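Local atomic coordinates of oxidoreductase, zinc-binding dehydrogenase family (Myxococcus xanthus, PDB entry 5K1S), a protein that probably acts as a zinc-containing medium-chain reductase in the alternative de novo route to isovaleryl coenzyme A. Residues Q105-G110 with V143-G148; A113-R116 with L122-T125; A263-T268 with G287-N292. All coordinates share one frame; numbering follows the deposited sequence.

Contact 1 (Q105-G110 with V143-G148); sequences QRMSCG and VAPVGG. With ZN (zinc ion), chain E.
The thioether of Met107 lies over one face of the peptide group joining Gly147 to Gly148 and beside the ring of Pro145. CE stands 3.8 Å from Gly147 C, almost straight above it, and SD comes within 3.6 Å of Gly148 CA. Against the proline, Met107 CE touches Pro145 CB at 3.6 Å, while SD and CE are both near CG. In this way the GroES-like domain of a medium-chain dehydrogenase joins the loop that carries its structural zinc to the end of strand 141-145.

The side chain of Met107 leaves the backbone pointing neither at the turn nor away from it, and bends at chi2 (-56°) and chi3 (-60°) bring sulfur and methyl to the turn. A flexible thioether suits a surface made of a peptide face and a ring. The glycines suit it too: with no side chain, they let the sulfur settle directly against backbone. The surface they present is a tight turn closed by Gly148 N donating to Pro145 O at 2.9 Å, and the restricted phi of proline suits the strand end that leads into it.

Neighbouring backbone holds both sides in place, since Gly148 pairs with Leu104 and Met107 with Arg128. One residue earlier, Arg106 turns away from the turn and hydrogen-bonds through NH1 to the carbonyl O of Asn120, within the same zinc-binding excursion. Beyond Ser108 the loop supplies its first metal ligand: Cys109 SG, placed between its own backbone N and carbonyl carbon (chi1 75°), binds the zinc ion at 2.3 Å.

Contact 2 (A113-R116 with L122-T125); sequences ALCR and LCKT. With ZN (zinc ion), chain E.
Cys115 SG binds the zinc ion at 2.2 Å and also takes part in a hydrogen bond outside the two segments, while Cys123 SG reaches the same metal at 2.5 Å from the other side of the contact. The S-Zn-S angle between them is about 105°, close to tetrahedral. The two cysteines arrive by different torsions: SG of Cys115 sits beside its backbone N (chi1 -77°) on a single turn of helix, whereas SG of Cys123 is swung opposite its N (chi1 175°) from an irregular loop. Their side chains also touch, Cys115 SG lying 3.6 Å from Cys123 CB.

Next to the metal, Leu114 points across to the loop and lays CD1 against Leu122, 4.1 Å from its CB and close to its carbonyl O. Two branched apolar residues suit this spot, where their methyl and methylene groups meet beside the metal site. Leu122 also packs on Lys299 of the second subunit, and Lys124 on Pro274 of that chain, which places the lobe against its partner. Cys109 and Cys112 complete the coordination, giving the four-cysteine structural zinc site found in many zinc-containing medium-chain dehydrogenases.

Contact 3 (A263-T268 with G287-N292); sequences ATFDQT and GMVQLN
This is apolar packing of a helix against a strand at the subunit interface of the Rossmann-type nucleotide-binding domain. Helix 262-270 and strand 289-291 run nearly parallel, their short axes 8.6 Å apart at an angle of 15°, and the gap is filled mainly by Phe265. With CG opposite its backbone N (chi1 -165°), the phenyl ring is carried toward the strand, where CD2 meets Val289 CG1 at 3.6 Å. The two side chains cross at about a right angle, and CG1 meets the ring obliquely. Leu291 CD1, by contrast, lies near the ring plane at its edge, 4.0 Å from CE2.

A large aromatic ring suits the helix side because it can touch two strand residues at once. Valine and leucine answer it with branched methyls, and beta-branched valine is also at ease in an extended backbone. Asp266, at the margin, turns its carboxylate to a salt bridge with Lys270 one helical turn on.

At the strand's end Asn292 is the N-cap of helix 293-298, its OD1 accepting from Leu295 N. On another flank of helix 262-270, Thr264 and Thr268 pack against Phe240 of helix 240-247 and Thr190 of strand 186-190, while strand 289-291 pairs antiparallel with a strand of the second subunit, carrying the sheet across the interface.

In the fold
Contacts 1 and 2 belong to one zinc-binding excursion: contact 2 is nested within the loop that contact 1 closes, their centres are about 13 Å apart, and they share a metal. Cys109 comes from contact 1, Cys115 and Cys123 from contact 2. Gly110 N of contact 1 also lies 3.1 Å from Cys115 SG of contact 2. The other zinc, held by Cys57, His79 and Cys166 and probably marking the active site, as in related dehydrogenases, lies about 14 Å from Gly148 (nearest atoms), and Gln105 packs against Cys166. Contact 3 is in the other domain, its centre about 34 Å from that of contact 1 and about 30 Å from that of contact 2, yet contacts 2 and 3 both meet the second subunit.

Contact 1 (Q105-G110 with V143-G148)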
ATOM      1  N   GLN A 105      16.781 -15.477  -3.376  1.00 43.68           N
ATOM      2  CA  GLN A 105      15.699 -16.284  -3.924  1.00 42.41           C
ATOM      3  C   GLN A 105      15.676 -16.202  -5.446  1.00 41.99           C
ATOM      4  O   GLN A 105      15.624 -17.232  -6.129  1.00 40.45           O
ATOM      5  CB  GLN A 105      14.363 -15.829  -3.338  1.00 43.25           C
ATOM      6  CG  GLN A 105      14.267 -16.002  -1.823  1.00 43.83           C
ATOM      7  CD  GLN A 105      13.853 -14.733  -1.097  1.00 45.81           C
ATOM      8  OE1 GLN A 105      13.770 -13.659  -1.689  1.00 46.77           O
ATOM      9  NE2 GLN A 105      13.593 -14.857   0.198  1.00 46.63           N
ATOM     10  N   ARG A 106      15.727 -14.989  -5.991  1.00 46.48           N
ATOM     11  CA  ARG A 106      15.633 -14.763  -7.424  1.00 46.55           C
ATOM     12  C   ARG A 106      16.721 -13.793  -7.865  1.00 47.80           C
ATOM     13  O   ARG A 106      17.341 -13.103  -7.053  1.00 48.76           O
ATOM     14  CB  ARG A 106      14.255 -14.211  -7.813  1.00 47.31           C
ATOM     15  CG  ARG A 106      13.921 -12.885  -7.145  1.00 49.35           C
ATOM     16  CD  ARG A 106      12.578 -12.341  -7.595  1.00 50.03           C
ATOM     17  NE  ARG A 106      12.584 -11.908  -8.990  1.00 49.92           N
ATOM     18  CZ  ARG A 106      13.115 -10.768  -9.419  1.00 51.32           C
ATOM     19  NH1 ARG A 106      13.702  -9.940  -8.566  1.00 52.98           N
ATOM     20  NH2 ARG A 106      13.067 -10.455 -10.706  1.00 50.61           N
ATOM     21  N   MET A 107      16.935 -13.740  -9.176  1.00 44.21           N
ATOM     22  CA  MET A 107      17.937 -12.868  -9.761  1.00 45.42           C
ATOM     23  C   MET A 107      17.339 -11.498 -10.072  1.00 47.26           C
ATOM     24  O   MET A 107      16.158 -11.231  -9.839  1.00 47.60           O
ATOM     25  CB  MET A 107      18.521 -13.503 -11.024  1.00 44.35           C
ATOM     26  CG  MET A 107      19.510 -14.626 -10.761  1.00 42.89           C
ATOM     27  SD  MET A 107      20.887 -14.112  -9.718  1.00 43.83           S
ATOM     28  CE  MET A 107      21.598 -12.792 -10.700  1.00 45.69           C
ATOM     29  N   SER A 108      18.180 -10.618 -10.611  1.00 55.68           N
ATOM     30  CA  SER A 108      17.783  -9.261 -10.962  1.00 57.33           C
ATOM     31  C   SER A 108      18.808  -8.725 -11.950  1.00 57.96           C
ATOM     32  O   SER A 108      20.013  -8.828 -11.703  1.00 58.01           O
ATOM     33  CB  SER A 108      17.703  -8.374  -9.715  1.00 58.45           C
ATOM     34  OG  SER A 108      17.356  -7.044 -10.052  1.00 59.94           O
ATOM     35  N   CYS A 109      18.335  -8.163 -13.065  1.00 61.97           N
ATOM     36  CA  CYS A 109      19.248  -7.779 -14.138  1.00 62.26           C
ATOM     37  C   CYS A 109      20.206  -6.684 -13.681  1.00 64.14           C
ATOM     38  O   CYS A 109      21.414  -6.758 -13.928  1.00 64.34           O
ATOM     39  CB  CYS A 109      18.459  -7.333 -15.368  1.00 61.24           C
ATOM     40  SG  CYS A 109      17.698  -5.699 -15.241  1.00 62.74           S
ATOM     41  N   GLY A 110      19.682  -5.658 -13.015  1.00 52.20           N
ATOM     42  CA  GLY A 110      20.498  -4.575 -12.509  1.00 53.45           C
ATOM     43  C   GLY A 110      20.583  -3.362 -13.409  1.00 54.65           C
ATOM     44  O   GLY A 110      21.244  -2.385 -13.036  1.00 55.69           O
ATOM     45  N   VAL A 143      26.183 -23.351  -9.393  1.00 38.47           N
ATOM     46  CA  VAL A 143      26.671 -22.119 -10.000  1.00 38.86           C
ATOM     47  C   VAL A 143      25.727 -20.990  -9.620  1.00 38.69           C
ATOM     48  O   VAL A 143      24.517 -21.183  -9.475  1.00 37.99           O
ATOM     49  CB  VAL A 143      26.802 -22.272 -11.529  1.00 38.48           C
ATOM     50  CG1 VAL A 143      26.966 -20.915 -12.209  1.00 38.76           C
ATOM     51  CG2 VAL A 143      27.989 -23.160 -11.855  1.00 38.89           C
ATOM     52  N   ALA A 144      26.285 -19.798  -9.458  1.00 44.91           N
ATOM     53  CA  ALA A 144      25.502 -18.644  -9.041  1.00 45.09           C
ATOM     54  C   ALA A 144      26.057 -17.373  -9.670  1.00 46.37           C
ATOM     55  O   ALA A 144      27.243 -17.068  -9.493  1.00 47.53           O
ATOM     56  CB  ALA A 144      25.507 -18.518  -7.518  1.00 45.94           C
ATOM     57  N   PRO A 145      25.253 -16.610 -10.410  1.00 44.81           N
ATOM     58  CA  PRO A 145      25.707 -15.281 -10.832  1.00 46.67           C
ATOM     59  C   PRO A 145      26.043 -14.439  -9.611  1.00 47.96           C
ATOM     60  O   PRO A 145      25.344 -14.479  -8.598  1.00 47.86           O
ATOM     61  CB  PRO A 145      24.505 -14.716 -11.601  1.00 47.12           C
ATOM     62  CG  PRO A 145      23.697 -15.907 -11.991  1.00 45.23           C
ATOM     63  CD  PRO A 145      23.898 -16.911 -10.905  1.00 44.01           C
ATOM     64  N   VAL A 146      27.137 -13.681  -9.704  1.00 42.15           N
ATOM     65  CA  VAL A 146      27.563 -12.889  -8.555  1.00 43.13           C
ATOM     66  C   VAL A 146      26.449 -11.954  -8.107  1.00 42.94           C
ATOM     67  O   VAL A 146      26.368 -11.591  -6.927  1.00 43.41           O
ATOM     68  CB  VAL A 146      28.859 -12.116  -8.879  1.00 44.31           C
ATOM     69  CG1 VAL A 146      30.003 -13.094  -9.137  1.00 44.59           C
ATOM     70  CG2 VAL A 146      28.657 -11.188 -10.071  1.00 44.30           C
ATOM     71  N   GLY A 147      25.564 -11.565  -9.024  1.00 51.07           N
ATOM     72  CA  GLY A 147      24.473 -10.671  -8.687  1.00 51.97           C
ATOM     73  C   GLY A 147      23.448 -11.253  -7.735  1.00 51.14           C
ATOM     74  O   GLY A 147      22.644 -10.491  -7.187  1.00 52.00           O
ATOM     75  N   GLY A 148      23.459 -12.566  -7.522  1.00 40.88           N
ATOM     76  CA  GLY A 148      22.498 -13.195  -6.637  1.00 40.28           C
ATOM     77  C   GLY A 148      23.104 -13.793  -5.382  1.00 40.80           C
ATOM     78  O   GLY A 148      22.527 -14.715  -4.795  1.00 40.28           O
TER
HETATM   79 ZN    ZN E 401      16.113  -5.111 -13.645  1.00 67.54          ZN

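Contact 2 (A113-R116 with L122-T125)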
ATOM      1  N   ALA A 113      15.082   0.342 -15.231  1.00 58.76           N
ATOM      2  CA  ALA A 113      14.729   1.435 -14.330  1.00 60.62           C
ATOM      3  C   ALA A 113      14.471   0.927 -12.917  1.00 61.30           C
ATOM      4  O   ALA A 113      14.982   1.484 -11.939  1.00 62.74           O
ATOM      5  CB  ALA A 113      13.502   2.173 -14.867  1.00 59.14           C
ATOM      6  N   LEU A 114      13.679  -0.140 -12.793  1.00 51.99           N
ATOM      7  CA  LEU A 114      13.327  -0.657 -11.474  1.00 52.51           C
ATOM      8  C   LEU A 114      14.572  -1.043 -10.686  1.00 53.31           C
ATOM      9  O   LEU A 114      14.712  -0.686  -9.510  1.00 53.94           O
ATOM     10  CB  LEU A 114      12.389  -1.853 -11.620  1.00 50.31           C
ATOM     11  CG  LEU A 114      11.016  -1.529 -12.206  1.00 48.08           C
ATOM     12  CD1 LEU A 114      10.346  -2.789 -12.724  1.00 45.17           C
ATOM     13  CD2 LEU A 114      10.145  -0.852 -11.161  1.00 49.12           C
ATOM     14  N   CYS A 115      15.487  -1.780 -11.318  1.00 53.84           N
ATOM     15  CA  CYS A 115      16.730  -2.151 -10.649  1.00 53.89           C
ATOM     16  C   CYS A 115      17.526  -0.914 -10.251  1.00 55.07           C
ATOM     17  O   CYS A 115      18.016  -0.814  -9.120  1.00 55.26           O
ATOM     18  CB  CYS A 115      17.564  -3.058 -11.554  1.00 53.10           C
ATOM     19  SG  CYS A 115      17.004  -4.779 -11.638  1.00 51.39           S
ATOM     20  N   ARG A 116      17.668   0.042 -11.173  1.00 88.62           N
ATOM     21  CA  ARG A 116      18.404   1.264 -10.867  1.00 89.84           C
ATOM     22  C   ARG A 116      17.761   2.051  -9.733  1.00 90.54           C
ATOM     23  O   ARG A 116      18.425   2.901  -9.129  1.00 91.55           O
ATOM     24  CB  ARG A 116      18.511   2.147 -12.115  1.00 90.55           C
ATOM     25  CG  ARG A 116      19.183   1.472 -13.306  1.00 90.04           C
ATOM     26  CD  ARG A 116      19.642   2.482 -14.350  1.00 91.08           C
ATOM     27  NE  ARG A 116      18.567   3.372 -14.790  1.00 91.65           N
ATOM     28  CZ  ARG A 116      17.736   3.120 -15.798  1.00 90.35           C
ATOM     29  NH1 ARG A 116      16.796   4.003 -16.115  1.00 90.89           N
ATOM     30  NH2 ARG A 116      17.834   1.993 -16.492  1.00 88.44           N
ATOM     31  N   LEU A 122      11.142  -6.168  -8.186  1.00 47.14           N
ATOM     32  CA  LEU A 122      10.165  -5.970  -9.247  1.00 45.52           C
ATOM     33  C   LEU A 122      10.756  -6.109 -10.644  1.00 44.09           C
ATOM     34  O   LEU A 122      10.040  -5.894 -11.627  1.00 42.70           O
ATOM     35  CB  LEU A 122       9.519  -4.588  -9.104  1.00 46.32           C
ATOM     36  CG  LEU A 122       8.919  -4.283  -7.732  1.00 47.78           C
ATOM     37  CD1 LEU A 122       8.396  -2.856  -7.685  1.00 48.51           C
ATOM     38  CD2 LEU A 122       7.813  -5.271  -7.392  1.00 46.35           C
ATOM     39  N   CYS A 123      12.034  -6.459 -10.758  1.00 47.40           N
ATOM     40  CA  CYS A 123      12.659  -6.582 -12.069  1.00 46.17           C
ATOM     41  C   CYS A 123      11.936  -7.628 -12.909  1.00 43.14           C
ATOM     42  O   CYS A 123      11.662  -8.737 -12.442  1.00 42.39           O
ATOM     43  CB  CYS A 123      14.133  -6.956 -11.913  1.00 47.29           C
ATOM     44  SG  CYS A 123      14.984  -7.275 -13.478  1.00 45.83           S
ATOM     45  N   LYS A 124      11.633  -7.273 -14.158  1.00 63.94           N
ATOM     46  CA  LYS A 124      10.988  -8.194 -15.085  1.00 60.92           C
ATOM     47  C   LYS A 124      11.945  -8.797 -16.105  1.00 59.86           C
ATOM     48  O   LYS A 124      11.611  -9.823 -16.707  1.00 57.66           O
ATOM     49  CB  LYS A 124       9.854  -7.484 -15.836  1.00 59.01           C
ATOM     50  CG  LYS A 124       8.619  -7.204 -14.990  1.00 59.13           C
ATOM     51  CD  LYS A 124       7.516  -6.566 -15.825  1.00 57.81           C
ATOM     52  CE  LYS A 124       6.209  -6.460 -15.049  1.00 57.39           C
ATOM     53  NZ  LYS A 124       5.142  -5.780 -15.842  1.00 57.47           N
ATOM     54  N   THR A 125      13.120  -8.199 -16.309  1.00 60.83           N
ATOM     55  CA  THR A 125      14.028  -8.672 -17.349  1.00 59.81           C
ATOM     56  C   THR A 125      14.811  -9.904 -16.916  1.00 59.94           C
ATOM     57  O   THR A 125      15.217 -10.703 -17.768  1.00 58.26           O
ATOM     58  CB  THR A 125      14.994  -7.556 -17.754  1.00 61.53           C
ATOM     59  OG1 THR A 125      15.811  -7.193 -16.635  1.00 64.58           O
ATOM     60  CG2 THR A 125      14.226  -6.330 -18.235  1.00 61.28           C
TER
HETATM   61 ZN    ZN E 401      16.113  -5.111 -13.645  1.00 67.54          ZN

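Contact 3 (A263-T268 with G287-N292)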
ATOM      1  N   ALA A 263      -6.489 -13.833   6.781  1.00 64.93           N
ATOM      2  CA  ALA A 263      -7.112 -14.322   8.007  1.00 68.32           C
ATOM      3  C   ALA A 263      -7.182 -13.237   9.076  1.00 70.11           C
ATOM      4  O   ALA A 263      -8.148 -13.176   9.845  1.00 72.93           O
ATOM      5  CB  ALA A 263      -6.354 -15.539   8.532  1.00 69.05           C
ATOM      6  N   THR A 264      -6.171 -12.372   9.143  1.00 68.52           N
ATOM      7  CA  THR A 264      -6.090 -11.342  10.172  1.00 70.34           C
ATOM      8  C   THR A 264      -6.212  -9.930   9.616  1.00 68.96           C
ATOM      9  O   THR A 264      -6.169  -8.970  10.394  1.00 70.45           O
ATOM     10  CB  THR A 264      -4.767 -11.462  10.937  1.00 70.71           C
ATOM     11  OG1 THR A 264      -3.675 -11.168  10.056  1.00 68.23           O
ATOM     12  CG2 THR A 264      -4.589 -12.862  11.502  1.00 72.17           C
ATOM     13  N   PHE A 265      -6.373  -9.776   8.301  1.00 72.10           N
ATOM     14  CA  PHE A 265      -6.269  -8.456   7.684  1.00 70.57           C
ATOM     15  C   PHE A 265      -7.336  -7.504   8.216  1.00 72.60           C
ATOM     16  O   PHE A 265      -7.029  -6.387   8.646  1.00 73.15           O
ATOM     17  CB  PHE A 265      -6.370  -8.588   6.164  1.00 67.76           C
ATOM     18  CG  PHE A 265      -5.930  -7.361   5.419  1.00 66.32           C
ATOM     19  CD1 PHE A 265      -4.586  -7.055   5.296  1.00 66.14           C
ATOM     20  CD2 PHE A 265      -6.858  -6.519   4.836  1.00 65.98           C
ATOM     21  CE1 PHE A 265      -4.179  -5.931   4.610  1.00 65.55           C
ATOM     22  CE2 PHE A 265      -6.456  -5.395   4.149  1.00 65.46           C
ATOM     23  CZ  PHE A 265      -5.115  -5.101   4.035  1.00 65.22           C
ATOM     24  N   ASP A 266      -8.603  -7.930   8.190  1.00 79.37           N
ATOM     25  CA  ASP A 266      -9.691  -7.036   8.579  1.00 81.31           C
ATOM     26  C   ASP A 266      -9.484  -6.487   9.986  1.00 83.96           C
ATOM     27  O   ASP A 266      -9.782  -5.315  10.251  1.00 84.81           O
ATOM     28  CB  ASP A 266     -11.028  -7.768   8.478  1.00 82.92           C
ATOM     29  CG  ASP A 266     -12.211  -6.855   8.726  1.00 84.86           C
ATOM     30  OD1 ASP A 266     -12.555  -6.070   7.817  1.00 83.32           O
ATOM     31  OD2 ASP A 266     -12.799  -6.925   9.827  1.00 88.05           O
ATOM     32  N   GLN A 267      -8.976  -7.313  10.902  1.00 59.89           N
ATOM     33  CA  GLN A 267      -8.703  -6.842  12.257  1.00 62.63           C
ATOM     34  C   GLN A 267      -7.467  -5.952  12.294  1.00 61.35           C
ATOM     35  O   GLN A 267      -7.422  -4.977  13.055  1.00 63.13           O
ATOM     36  CB  GLN A 267      -8.533  -8.032  13.199  1.00 64.81           C
ATOM     37  CG  GLN A 267      -9.810  -8.806  13.461  1.00 67.15           C
ATOM     38  CD  GLN A 267     -10.815  -8.014  14.271  1.00 70.27           C
ATOM     39  OE1 GLN A 267     -10.773  -8.012  15.502  1.00 73.35           O
ATOM     40  NE2 GLN A 267     -11.724  -7.332  13.584  1.00 69.66           N
ATOM     41  N   THR A 268      -6.451  -6.276  11.488  1.00 64.85           N
ATOM     42  CA  THR A 268      -5.254  -5.442  11.426  1.00 65.45           C
ATOM     43  C   THR A 268      -5.617  -3.998  11.111  1.00 65.43           C
ATOM     44  O   THR A 268      -5.175  -3.071  11.798  1.00 67.86           O
ATOM     45  CB  THR A 268      -4.281  -5.992  10.377  1.00 63.20           C
ATOM     46  OG1 THR A 268      -3.780  -7.266  10.801  1.00 63.68           O
ATOM     47  CG2 THR A 268      -3.103  -5.040  10.165  1.00 63.97           C
ATOM     48  N   GLY A 287      -6.575 -16.602   0.767  1.00 48.89           N
ATOM     49  CA  GLY A 287      -7.930 -16.124   0.632  1.00 50.49           C
ATOM     50  C   GLY A 287      -7.997 -14.661   0.242  1.00 49.22           C
ATOM     51  O   GLY A 287      -7.061 -13.886   0.436  1.00 47.58           O
ATOM     52  N   MET A 288      -9.133 -14.286  -0.337  1.00 56.30           N
ATOM     53  CA  MET A 288      -9.366 -12.902  -0.705  1.00 55.49           C
ATOM     54  C   MET A 288      -9.831 -12.108   0.514  1.00 57.10           C
ATOM     55  O   MET A 288     -10.109 -12.656   1.583  1.00 59.06           O
ATOM     56  CB  MET A 288     -10.393 -12.812  -1.832  1.00 56.06           C
ATOM     57  CG  MET A 288     -10.002 -13.559  -3.100  1.00 54.78           C
ATOM     58  SD  MET A 288      -8.519 -12.911  -3.897  1.00 51.44           S
ATOM     59  CE  MET A 288      -7.246 -13.928  -3.149  1.00 50.66           C
ATOM     60  N   VAL A 289      -9.906 -10.792   0.341  1.00 56.96           N
ATOM     61  CA  VAL A 289     -10.231  -9.874   1.425  1.00 58.34           C
ATOM     62  C   VAL A 289     -11.381  -8.984   0.982  1.00 59.39           C
ATOM     63  O   VAL A 289     -11.465  -8.593  -0.187  1.00 58.10           O
ATOM     64  CB  VAL A 289      -9.009  -9.022   1.830  1.00 56.68           C
ATOM     65  CG1 VAL A 289      -9.420  -7.864   2.741  1.00 58.15           C
ATOM     66  CG2 VAL A 289      -7.973  -9.890   2.521  1.00 56.27           C
ATOM     67  N   GLN A 290     -12.265  -8.667   1.924  1.00 69.74           N
ATOM     68  CA  GLN A 290     -13.305  -7.661   1.725  1.00 70.99           C
ATOM     69  C   GLN A 290     -12.813  -6.385   2.399  1.00 70.66           C
ATOM     70  O   GLN A 290     -13.045  -6.154   3.587  1.00 72.57           O
ATOM     71  CB  GLN A 290     -14.642  -8.132   2.287  1.00 74.30           C
ATOM     72  CG  GLN A 290     -15.347  -9.153   1.412  1.00 75.02           C
ATOM     73  CD  GLN A 290     -15.696  -8.600   0.040  1.00 73.89           C
ATOM     74  OE1 GLN A 290     -16.528  -7.701  -0.087  1.00 75.07           O
ATOM     75  NE2 GLN A 290     -15.050  -9.130  -0.993  1.00 71.76           N
ATOM     76  N   LEU A 291     -12.114  -5.558   1.627  1.00 71.97           N
ATOM     77  CA  LEU A 291     -11.543  -4.326   2.148  1.00 71.65           C
ATOM     78  C   LEU A 291     -12.616  -3.251   2.251  1.00 73.41           C
ATOM     79  O   LEU A 291     -13.335  -2.983   1.283  1.00 73.38           O
ATOM     80  CB  LEU A 291     -10.404  -3.850   1.247  1.00 69.62           C
ATOM     81  CG  LEU A 291      -9.748  -2.522   1.630  1.00 69.85           C
ATOM     82  CD1 LEU A 291      -9.098  -2.611   3.003  1.00 70.39           C
ATOM     83  CD2 LEU A 291      -8.729  -2.119   0.581  1.00 68.70           C
ATOM     84  N   ASN A 292     -12.719  -2.634   3.425  1.00 76.07           N
ATOM     85  CA  ASN A 292     -13.673  -1.555   3.639  1.00 78.01           C
ATOM     86  C   ASN A 292     -12.998  -0.221   3.334  1.00 76.73           C
ATOM     87  O   ASN A 292     -12.026   0.135   4.014  1.00 76.33           O
ATOM     88  CB  ASN A 292     -14.195  -1.582   5.067  1.00 80.99           C
ATOM     89  CG  ASN A 292     -14.177  -0.223   5.732  1.00 82.17           C
ATOM     90  OD1 ASN A 292     -13.190   0.156   6.358  1.00 81.62           O
ATOM     91  ND2 ASN A 292     -15.278   0.512   5.616  1.00 83.99           N
TER